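Side-chain contact in trehalose-6-phosphate phosphatase (Neosartorya fumigata, PDB 5DXL), which belongs to the trehalose-phosphatase family of the HAD clan, with a Rossmann-like core sheet flanked by helices: residues 9-14 against 263-268. Residues are numbered along the deposited sequence; the frame is centred on the assembly and turned at random.
Sequences AKLLKQ and IGTISM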
loop_
_atom_site.group_PDB
_atom_site.type_symbol
_atom_site.label_atom_id
_atom_site.label_comp_id
_atom_site.label_asym_id
_atom_site.label_seq_id
_atom_site.Cartn_x
_atom_site.Cartn_y
_atom_site.Cartn_z
ATOM N N ALA A 9 -0.091 15.935 -19.538
ATOM C CA ALA A 9 0.915 16.904 -19.969
ATOM C C ALA A 9 1.708 17.449 -18.778
ATOM O O ALA A 9 2.939 17.537 -18.836
ATOM C CB ALA A 9 0.264 18.046 -20.745
ATOM N N LYS A 10 1.015 17.810 -17.699
ATOM C CA LYS A 10 1.680 18.280 -16.488
ATOM C C LYS A 10 2.571 17.196 -15.892
ATOM O O LYS A 10 3.670 17.473 -15.411
ATOM C CB LYS A 10 0.669 18.728 -15.435
ATOM C CG LYS A 10 0.064 20.093 -15.697
ATOM C CD LYS A 10 -0.793 20.523 -14.515
ATOM C CE LYS A 10 -1.381 21.913 -14.730
ATOM N NZ LYS A 10 -2.383 22.242 -13.672
ATOM N N LEU A 11 2.074 15.965 -15.905
ATOM C CA LEU A 11 2.826 14.834 -15.376
ATOM C C LEU A 11 4.133 14.645 -16.133
ATOM O O LEU A 11 5.200 14.506 -15.526
ATOM C CB LEU A 11 1.989 13.555 -15.461
ATOM C CG LEU A 11 2.600 12.317 -14.800
ATOM C CD1 LEU A 11 2.444 12.389 -13.285
ATOM C CD2 LEU A 11 1.987 11.046 -15.359
ATOM N N LEU A 12 4.032 14.620 -17.457
ATOM C CA LEU A 12 5.194 14.379 -18.302
ATOM C C LEU A 12 6.219 15.502 -18.133
ATOM O O LEU A 12 7.424 15.253 -18.061
ATOM C CB LEU A 12 4.766 14.254 -19.763
ATOM C CG LEU A 12 5.903 14.018 -20.752
ATOM C CD1 LEU A 12 6.609 12.712 -20.416
ATOM C CD2 LEU A 12 5.377 14.023 -22.182
ATOM N N LYS A 13 5.737 16.737 -18.047
ATOM C CA LYS A 13 6.629 17.878 -17.879
ATOM C C LYS A 13 7.441 17.780 -16.583
ATOM O O LYS A 13 8.657 17.995 -16.584
ATOM C CB LYS A 13 5.835 19.186 -17.909
ATOM C CG LYS A 13 6.704 20.435 -17.884
ATOM C CD LYS A 13 5.858 21.705 -17.811
ATOM C CE LYS A 13 6.745 22.940 -17.797
ATOM N NZ LYS A 13 5.981 24.179 -17.502
ATOM N N GLN A 14 6.790 17.434 -15.477
ATOM C CA GLN A 14 7.522 17.339 -14.222
ATOM C C GLN A 14 8.429 16.101 -14.205
ATOM O O GLN A 14 9.504 16.131 -13.620
ATOM C CB GLN A 14 6.563 17.330 -13.029
ATOM C CG GLN A 14 7.248 17.463 -11.680
ATOM C CD GLN A 14 8.127 18.717 -11.572
ATOM O OE1 GLN A 14 7.894 19.720 -12.255
ATOM N NE2 GLN A 14 9.136 18.658 -10.709
ATOM N N ILE A 263 -1.567 1.902 -17.113
ATOM C CA ILE A 263 -0.502 1.351 -17.942
ATOM C C ILE A 263 -0.189 2.299 -19.094
ATOM O O ILE A 263 0.982 2.530 -19.402
ATOM C CB ILE A 263 -0.866 -0.041 -18.467
ATOM C CG1 ILE A 263 -1.078 -1.000 -17.288
ATOM C CG2 ILE A 263 0.223 -0.573 -19.403
ATOM C CD1 ILE A 263 0.132 -1.122 -16.357
ATOM N N GLY A 264 -1.224 2.885 -19.696
ATOM C CA GLY A 264 -1.011 3.858 -20.760
ATOM C C GLY A 264 -0.208 5.064 -20.306
ATOM O O GLY A 264 0.659 5.561 -21.036
ATOM N N THR A 265 -0.490 5.528 -19.095
ATOM C CA THR A 265 0.216 6.668 -18.519
ATOM C C THR A 265 1.691 6.344 -18.269
ATOM O O THR A 265 2.577 7.143 -18.606
ATOM C CB THR A 265 -0.446 7.108 -17.227
ATOM O OG1 THR A 265 -1.742 7.620 -17.547
ATOM C CG2 THR A 265 0.356 8.205 -16.559
ATOM N N ILE A 266 1.961 5.174 -17.701
ATOM C CA ILE A 266 3.350 4.796 -17.455
ATOM C C ILE A 266 4.086 4.602 -18.786
ATOM O O ILE A 266 5.242 5.001 -18.915
ATOM C CB ILE A 266 3.442 3.529 -16.586
ATOM C CG1 ILE A 266 2.794 3.796 -15.229
ATOM C CG2 ILE A 266 4.901 3.139 -16.372
ATOM C CD1 ILE A 266 2.508 2.533 -14.440
ATOM N N SER A 267 3.409 4.032 -19.784
ATOM C CA SER A 267 4.004 3.903 -21.126
ATOM C C SER A 267 4.393 5.257 -21.707
ATOM O O SER A 267 5.466 5.390 -22.307
ATOM C CB SER A 267 3.040 3.187 -22.071
ATOM O OG SER A 267 2.826 1.859 -21.636
HETATM N N MSE A 268 3.537 6.259 -21.521
HETATM C CA MSE A 268 3.848 7.611 -21.982
HETATM C C MSE A 268 5.143 8.092 -21.341
HETATM O O MSE A 268 5.999 8.664 -22.020
HETATM C CB MSE A 268 2.710 8.591 -21.662
HETATM C CG MSE A 268 3.091 10.080 -21.878
HETATM SE SE MSE A 268 1.648 11.212 -21.226
HETATM C CE MSE A 268 2.042 10.939 -19.321
#
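Leu11 meets Thr265 and Met268, and Leu12 meets Met268, without any flat group between them. No ring, amide or carboxylate takes part, so there is no stacked face or edge. The touching is done by methyl and methylene carbons. Met268 is a selenomethionine, with SE in place of sulfur.

One branch of Leu11, CD2, makes both of that residue's contacts. Its CD2 sits 3.5 Å from Thr265 CG2, which is tight for two carbons. The two side chains cross at about a right angle. The same CD2 lies 4.0 Å from Met268 CE. Thr265 turns CG2 anti to its backbone N, and this leaves OG1 beside that N. The hydroxyl is hydrogen-bonded to Asp261 O, one turn back in its own helix. That bond probably helps hold the rotamer in which CG2 faces Leu11.

Met268 reaches across from one turn further on. Its chain runs extended from the backbone and then turns about the CG-SE bond (chi3 75°). The bend brings CE back beside Thr265, with Met268 CE 4.2 Å from Thr265 CG2. CE also lies 4.3 Å from Leu12 CB, a looser contact. Met268 thus spans both leucines and covers more of the interface than any other residue of the two segments. The contact is small, about 195 Å², and purely apolar.

The two helical segments run roughly parallel, with axes 10.9 Å apart and crossing at -38°. Arg8 of helix 8-17 also touches Thr265 and Met268. Leu11 reaches Phe239 on strand 238-243 of the core sheet, and Gln14 NE2 is hydrogen-bonded to Glu210 O. Ile263 and Ile266 pack on helix 45-56, so helix 259-270 joins the N-terminal helix 8-17 to helix 45-56.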